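Local coordinates for probable adhesion protein (Pseudomonas aeruginosa PAO1, PDB 6R3Z) that binds divalent metal ions, ferrous iron among them, as a periplasmic solute-binding protein that probably hands iron to a transport system, at residues Ser241-Tyr253 against Glu264-Glu278. Numbering follows the deposited sequence.
Sequences SGVKLYSLSHISY and EMARNLDTVVRAIQE. With NI (nickel (II) ion), chain B; EDO (1,2-ethanediol), chain H.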
loop_
_atom_site.group_PDB
_atom_site.type_symbol
_atom_site.label_atom_id
_atom_site.label_comp_id
_atom_site.label_asym_id
_atom_site.label_seq_id
_atom_site.Cartn_x
_atom_site.Cartn_y
_atom_site.Cartn_z
ATOM N N SER A 241 -26.026 0.997 9.693
ATOM C CA SER A 241 -26.229 0.571 8.303
ATOM C C SER A 241 -26.610 -0.907 8.131
ATOM O O SER A 241 -27.255 -1.249 7.136
ATOM C CB SER A 241 -25.009 0.912 7.453
ATOM O OG SER A 241 -23.897 0.107 7.817
ATOM N N GLY A 242 -26.186 -1.764 9.062
ATOM C CA GLY A 242 -26.412 -3.207 8.989
ATOM C C GLY A 242 -25.450 -3.905 8.036
ATOM O O GLY A 242 -25.585 -5.107 7.769
ATOM N N VAL A 243 -24.466 -3.147 7.518
ATOM C CA VAL A 243 -23.456 -3.613 6.567
ATOM C C VAL A 243 -22.424 -4.494 7.296
ATOM O O VAL A 243 -21.936 -4.099 8.358
ATOM C CB VAL A 243 -22.837 -2.387 5.825
ATOM C CG1 VAL A 243 -21.651 -2.768 4.974
ATOM C CG2 VAL A 243 -23.882 -1.680 4.966
ATOM N N LYS A 244 -22.138 -5.701 6.751
ATOM C CA LYS A 244 -21.158 -6.639 7.302
ATOM C C LYS A 244 -19.752 -6.019 7.280
ATOM O O LYS A 244 -19.333 -5.461 6.268
ATOM C CB LYS A 244 -21.152 -7.980 6.537
ATOM C CG LYS A 244 -22.365 -8.863 6.797
ATOM C CD LYS A 244 -22.209 -10.222 6.109
ATOM C CE LYS A 244 -23.408 -11.122 6.321
ATOM N NZ LYS A 244 -23.265 -12.413 5.592
ATOM N N LEU A 245 -19.041 -6.121 8.400
ATOM C CA LEU A 245 -17.724 -5.535 8.560
ATOM C C LEU A 245 -16.572 -6.550 8.472
ATOM O O LEU A 245 -16.596 -7.598 9.123
ATOM C CB LEU A 245 -17.670 -4.776 9.908
ATOM C CG LEU A 245 -16.319 -4.189 10.334
ATOM C CD1 LEU A 245 -15.980 -2.973 9.521
ATOM C CD2 LEU A 245 -16.313 -3.870 11.829
ATOM N N TYR A 246 -15.554 -6.194 7.677
ATOM C CA TYR A 246 -14.295 -6.915 7.524
ATOM C C TYR A 246 -13.195 -5.853 7.662
ATOM O O TYR A 246 -13.488 -4.658 7.542
ATOM C CB TYR A 246 -14.208 -7.634 6.166
ATOM C CG TYR A 246 -15.317 -8.641 5.948
ATOM C CD1 TYR A 246 -16.531 -8.256 5.388
ATOM C CD2 TYR A 246 -15.146 -9.987 6.275
ATOM C CE1 TYR A 246 -17.558 -9.172 5.177
ATOM C CE2 TYR A 246 -16.174 -10.916 6.068
ATOM C CZ TYR A 246 -17.384 -10.496 5.533
ATOM O OH TYR A 246 -18.429 -11.353 5.292
ATOM N N SER A 247 -11.972 -6.267 7.981
ATOM C CA SER A 247 -10.879 -5.329 8.146
ATOM C C SER A 247 -9.675 -5.757 7.313
ATOM O O SER A 247 -9.409 -6.962 7.142
ATOM C CB SER A 247 -10.513 -5.179 9.619
ATOM O OG SER A 247 -11.604 -4.663 10.364
ATOM N N LEU A 248 -8.988 -4.750 6.768
ATOM C CA LEU A 248 -7.821 -4.895 5.910
ATOM C C LEU A 248 -6.634 -4.106 6.431
ATOM O O LEU A 248 -6.796 -3.142 7.196
ATOM C CB LEU A 248 -8.156 -4.468 4.467
ATOM C CG LEU A 248 -9.286 -5.218 3.733
ATOM C CD1 LEU A 248 -9.558 -4.569 2.392
ATOM C CD2 LEU A 248 -8.955 -6.731 3.537
ATOM N N SER A 249 -5.444 -4.507 5.982
ATOM C CA SER A 249 -4.199 -3.874 6.345
ATOM C C SER A 249 -3.695 -2.954 5.231
ATOM O O SER A 249 -3.563 -3.375 4.082
ATOM C CB SER A 249 -3.135 -4.918 6.675
ATOM O OG SER A 249 -1.907 -4.279 6.982
ATOM N N HIS A 250 -3.323 -1.725 5.609
ATOM C CA HIS A 250 -2.697 -0.741 4.711
ATOM C C HIS A 250 -1.162 -1.091 4.652
ATOM O O HIS A 250 -0.404 -0.417 3.947
ATOM C CB HIS A 250 -2.873 0.651 5.356
ATOM C CG HIS A 250 -2.603 1.845 4.480
ATOM N ND1 HIS A 250 -1.318 2.153 4.028
ATOM C CD2 HIS A 250 -3.430 2.877 4.159
ATOM C CE1 HIS A 250 -1.428 3.326 3.407
ATOM N NE2 HIS A 250 -2.678 3.786 3.446
ATOM N N ILE A 251 -0.712 -2.108 5.440
ATOM C CA ILE A 251 0.707 -2.550 5.546
ATOM C C ILE A 251 1.543 -1.304 5.975
ATOM O O ILE A 251 2.452 -0.842 5.269
ATOM C CB ILE A 251 1.206 -3.268 4.256
ATOM C CG1 ILE A 251 0.106 -4.277 3.733
ATOM C CG2 ILE A 251 2.582 -3.960 4.530
ATOM C CD1 ILE A 251 0.406 -5.034 2.416
ATOM N N SER A 252 1.132 -0.691 7.108
ATOM C CA SER A 252 1.743 0.552 7.573
ATOM C C SER A 252 2.020 0.561 9.071
ATOM O O SER A 252 2.470 1.587 9.575
ATOM C CB SER A 252 0.804 1.711 7.248
ATOM O OG SER A 252 -0.346 1.648 8.084
ATOM N N TYR A 253 1.753 -0.550 9.780
ATOM C CA TYR A 253 1.916 -0.607 11.242
ATOM C C TYR A 253 3.068 -1.495 11.704
ATOM O O TYR A 253 3.181 -2.612 11.237
ATOM C CB TYR A 253 0.600 -1.133 11.859
ATOM C CG TYR A 253 0.547 -1.014 13.364
ATOM C CD1 TYR A 253 0.146 0.170 13.974
ATOM C CD2 TYR A 253 0.912 -2.081 14.183
ATOM C CE1 TYR A 253 0.116 0.297 15.363
ATOM C CE2 TYR A 253 0.893 -1.966 15.573
ATOM C CZ TYR A 253 0.495 -0.773 16.159
ATOM O OH TYR A 253 0.436 -0.646 17.528
ATOM N N GLU A 264 1.033 -9.786 4.952
ATOM C CA GLU A 264 -0.182 -8.963 5.076
ATOM C C GLU A 264 -1.012 -8.942 3.801
ATOM O O GLU A 264 -2.243 -8.895 3.900
ATOM C CB GLU A 264 0.160 -7.576 5.587
ATOM C CG GLU A 264 0.884 -7.709 6.920
ATOM C CD GLU A 264 1.026 -6.487 7.789
ATOM O OE1 GLU A 264 0.539 -5.404 7.390
ATOM O OE2 GLU A 264 1.652 -6.616 8.869
ATOM N N MET A 265 -0.373 -9.022 2.603
ATOM C CA MET A 265 -1.165 -9.098 1.371
ATOM C C MET A 265 -1.912 -10.429 1.300
ATOM O O MET A 265 -3.052 -10.447 0.849
ATOM C CB MET A 265 -0.326 -8.911 0.109
ATOM C CG MET A 265 -0.094 -7.484 -0.229
ATOM S SD MET A 265 -1.578 -6.419 -0.507
ATOM C CE MET A 265 -2.199 -7.062 -2.039
ATOM N N ALA A 266 -1.276 -11.538 1.751
ATOM C CA ALA A 266 -1.940 -12.855 1.756
ATOM C C ALA A 266 -3.210 -12.751 2.647
ATOM O O ALA A 266 -4.295 -13.134 2.211
ATOM C CB ALA A 266 -0.994 -13.930 2.279
ATOM N N ARG A 267 -3.083 -12.122 3.836
ATOM C CA ARG A 267 -4.217 -11.930 4.742
ATOM C C ARG A 267 -5.289 -11.010 4.138
ATOM O O ARG A 267 -6.483 -11.302 4.283
ATOM C CB ARG A 267 -3.756 -11.476 6.133
ATOM C CG ARG A 267 -3.024 -12.630 6.848
ATOM C CD ARG A 267 -3.134 -12.527 8.358
ATOM N NE ARG A 267 -2.297 -11.457 8.893
ATOM C CZ ARG A 267 -1.039 -11.621 9.292
ATOM N NH1 ARG A 267 -0.453 -12.811 9.197
ATOM N NH2 ARG A 267 -0.356 -10.597 9.784
ATOM N N ASN A 268 -4.865 -9.960 3.401
ATOM C CA ASN A 268 -5.779 -9.026 2.723
ATOM C C ASN A 268 -6.614 -9.785 1.677
ATOM O O ASN A 268 -7.842 -9.730 1.698
ATOM C CB ASN A 268 -4.997 -7.903 2.055
ATOM C CG ASN A 268 -4.692 -6.776 3.019
ATOM O OD1 ASN A 268 -5.191 -6.750 4.153
ATOM N ND2 ASN A 268 -3.874 -5.827 2.582
ATOM N N LEU A 269 -5.940 -10.516 0.793
ATOM C CA LEU A 269 -6.625 -11.312 -0.229
ATOM C C LEU A 269 -7.562 -12.376 0.373
ATOM O O LEU A 269 -8.657 -12.586 -0.150
ATOM C CB LEU A 269 -5.605 -11.923 -1.204
ATOM C CG LEU A 269 -4.853 -10.918 -2.116
ATOM C CD1 LEU A 269 -3.838 -11.631 -3.001
ATOM C CD2 LEU A 269 -5.803 -10.130 -3.009
ATOM N N ASP A 270 -7.149 -13.024 1.478
ATOM C CA ASP A 270 -7.972 -14.048 2.142
ATOM C C ASP A 270 -9.253 -13.422 2.704
ATOM O O ASP A 270 -10.309 -14.036 2.625
ATOM C CB ASP A 270 -7.202 -14.745 3.267
ATOM C CG ASP A 270 -6.121 -15.692 2.795
ATOM O OD1 ASP A 270 -6.176 -16.119 1.610
ATOM O OD2 ASP A 270 -5.218 -16.005 3.602
ATOM N N THR A 271 -9.147 -12.193 3.276
ATOM C CA THR A 271 -10.300 -11.490 3.846
ATOM C C THR A 271 -11.287 -11.098 2.733
ATOM O O THR A 271 -12.490 -11.310 2.894
ATOM C CB THR A 271 -9.825 -10.310 4.712
ATOM O OG1 THR A 271 -9.086 -10.842 5.834
ATOM C CG2 THR A 271 -10.991 -9.438 5.208
ATOM N N VAL A 272 -10.775 -10.600 1.586
ATOM C CA VAL A 272 -11.640 -10.259 0.449
ATOM C C VAL A 272 -12.351 -11.535 -0.038
ATOM O O VAL A 272 -13.565 -11.500 -0.259
ATOM C CB VAL A 272 -10.882 -9.531 -0.690
ATOM C CG1 VAL A 272 -11.807 -9.268 -1.884
ATOM C CG2 VAL A 272 -10.283 -8.212 -0.178
ATOM N N VAL A 273 -11.594 -12.653 -0.189
ATOM C CA VAL A 273 -12.180 -13.928 -0.604
ATOM C C VAL A 273 -13.263 -14.366 0.393
ATOM O O VAL A 273 -14.350 -14.750 -0.024
ATOM C CB VAL A 273 -11.102 -15.016 -0.835
ATOM C CG1 VAL A 273 -11.723 -16.417 -0.923
ATOM C CG2 VAL A 273 -10.288 -14.709 -2.091
ATOM N N ARG A 274 -12.972 -14.291 1.698
ATOM C CA ARG A 274 -13.954 -14.667 2.745
ATOM C C ARG A 274 -15.249 -13.836 2.627
ATOM O O ARG A 274 -16.342 -14.410 2.681
ATOM C CB ARG A 274 -13.364 -14.525 4.152
ATOM C CG ARG A 274 -14.289 -15.120 5.214
ATOM C CD ARG A 274 -13.610 -15.305 6.558
ATOM N NE ARG A 274 -13.176 -14.033 7.137
ATOM C CZ ARG A 274 -13.917 -13.279 7.945
ATOM N NH1 ARG A 274 -13.428 -12.148 8.440
ATOM N NH2 ARG A 274 -15.151 -13.657 8.278
ATOM N N ALA A 275 -15.124 -12.504 2.430
ATOM C CA ALA A 275 -16.276 -11.596 2.259
ATOM C C ALA A 275 -17.139 -12.058 1.066
ATOM O O ALA A 275 -18.371 -12.143 1.180
ATOM C CB ALA A 275 -15.784 -10.173 2.038
ATOM N N ILE A 276 -16.491 -12.428 -0.053
ATOM C CA ILE A 276 -17.239 -12.891 -1.231
ATOM C C ILE A 276 -17.923 -14.256 -0.921
ATOM O O ILE A 276 -19.110 -14.430 -1.206
ATOM C CB ILE A 276 -16.334 -12.972 -2.493
ATOM C CG1 ILE A 276 -15.750 -11.584 -2.875
ATOM C CG2 ILE A 276 -17.100 -13.622 -3.672
ATOM C CD1 ILE A 276 -14.488 -11.634 -3.835
ATOM N N GLN A 277 -17.173 -15.195 -0.345
ATOM C CA GLN A 277 -17.678 -16.526 0.017
ATOM C C GLN A 277 -18.906 -16.414 0.945
ATOM O O GLN A 277 -19.890 -17.128 0.742
ATOM C CB GLN A 277 -16.576 -17.378 0.665
ATOM C CG GLN A 277 -15.397 -17.735 -0.266
ATOM C CD GLN A 277 -15.705 -18.777 -1.318
ATOM O OE1 GLN A 277 -15.755 -18.478 -2.515
ATOM N NE2 GLN A 277 -15.898 -20.024 -0.903
ATOM N N GLU A 278 -18.865 -15.469 1.915
ATOM C CA GLU A 278 -19.947 -15.245 2.882
ATOM C C GLU A 278 -21.144 -14.469 2.313
ATOM O O GLU A 278 -22.162 -14.339 3.005
ATOM C CB GLU A 278 -19.418 -14.581 4.166
ATOM C CG GLU A 278 -18.484 -15.458 4.994
ATOM C CD GLU A 278 -17.899 -14.833 6.252
ATOM O OE1 GLU A 278 -18.234 -13.667 6.562
ATOM O OE2 GLU A 278 -17.097 -15.516 6.932
HETATM NI NI NI B . -3.268 5.793 2.752
HETATM C C1 EDO H . -3.901 -19.384 2.386
HETATM O O1 EDO H . -5.124 -18.958 2.967
HETATM C C2 EDO H . -3.954 -19.102 0.875
HETATM O O2 EDO H . -4.250 -17.734 0.658
HETATM O O HOH W 1 -21.085 -13.519 6.969
HETATM O O HOH W 2 -20.031 -11.045 3.057
HETATM O O HOH W 3 -7.523 -8.836 6.743
HETATM O O HOH W 4 0.539 -3.314 9.119
#
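Tyr246 and Leu248 on strand 244-248 lie level with Thr271 and Asn268 of helix 260-277, whose part from Glu264 on runs back nearly antiparallel at 163° with the axes 8.5 Å apart. The backbones come closest at Leu248 and Asn268, whose CA atoms are 5.6 Å apart, and part again at Ile251 and Glu264. At the close point the Asn268 amide grips the backbone of Ser249 twice: OD1 accepts from Ser249 N at 2.9 Å, almost straight at 175°, and ND2 donates to Ser249 O, each oxygen being met on an in-plane lone pair. With chi1 at 178°, Ser249 OG swings beside its own carbonyl carbon, where it donates to Glu264 OE1 at 2.7 Å from above the carboxylate plane and accepts from Ile251 N, forming an ST turn. This ST turn brackets His250, whose NE2 binds nickel at 2.2 Å alongside His41, His66, His111, His177 and His199. Strand 244-248 edges a parallel sheet of the solute-binding fold, and the helix packs on it. Toward the C-terminal end of the helix, Ala275 CB sits over the Tyr246 ring centre in a CH-pi contact, 3.8 Å from the centroid. At the ring's edge, Tyr246 OH donates to Glu278 OE1 at 2.6 Å, while Glu278 OE2 holds Arg274 NH2 in a salt bridge.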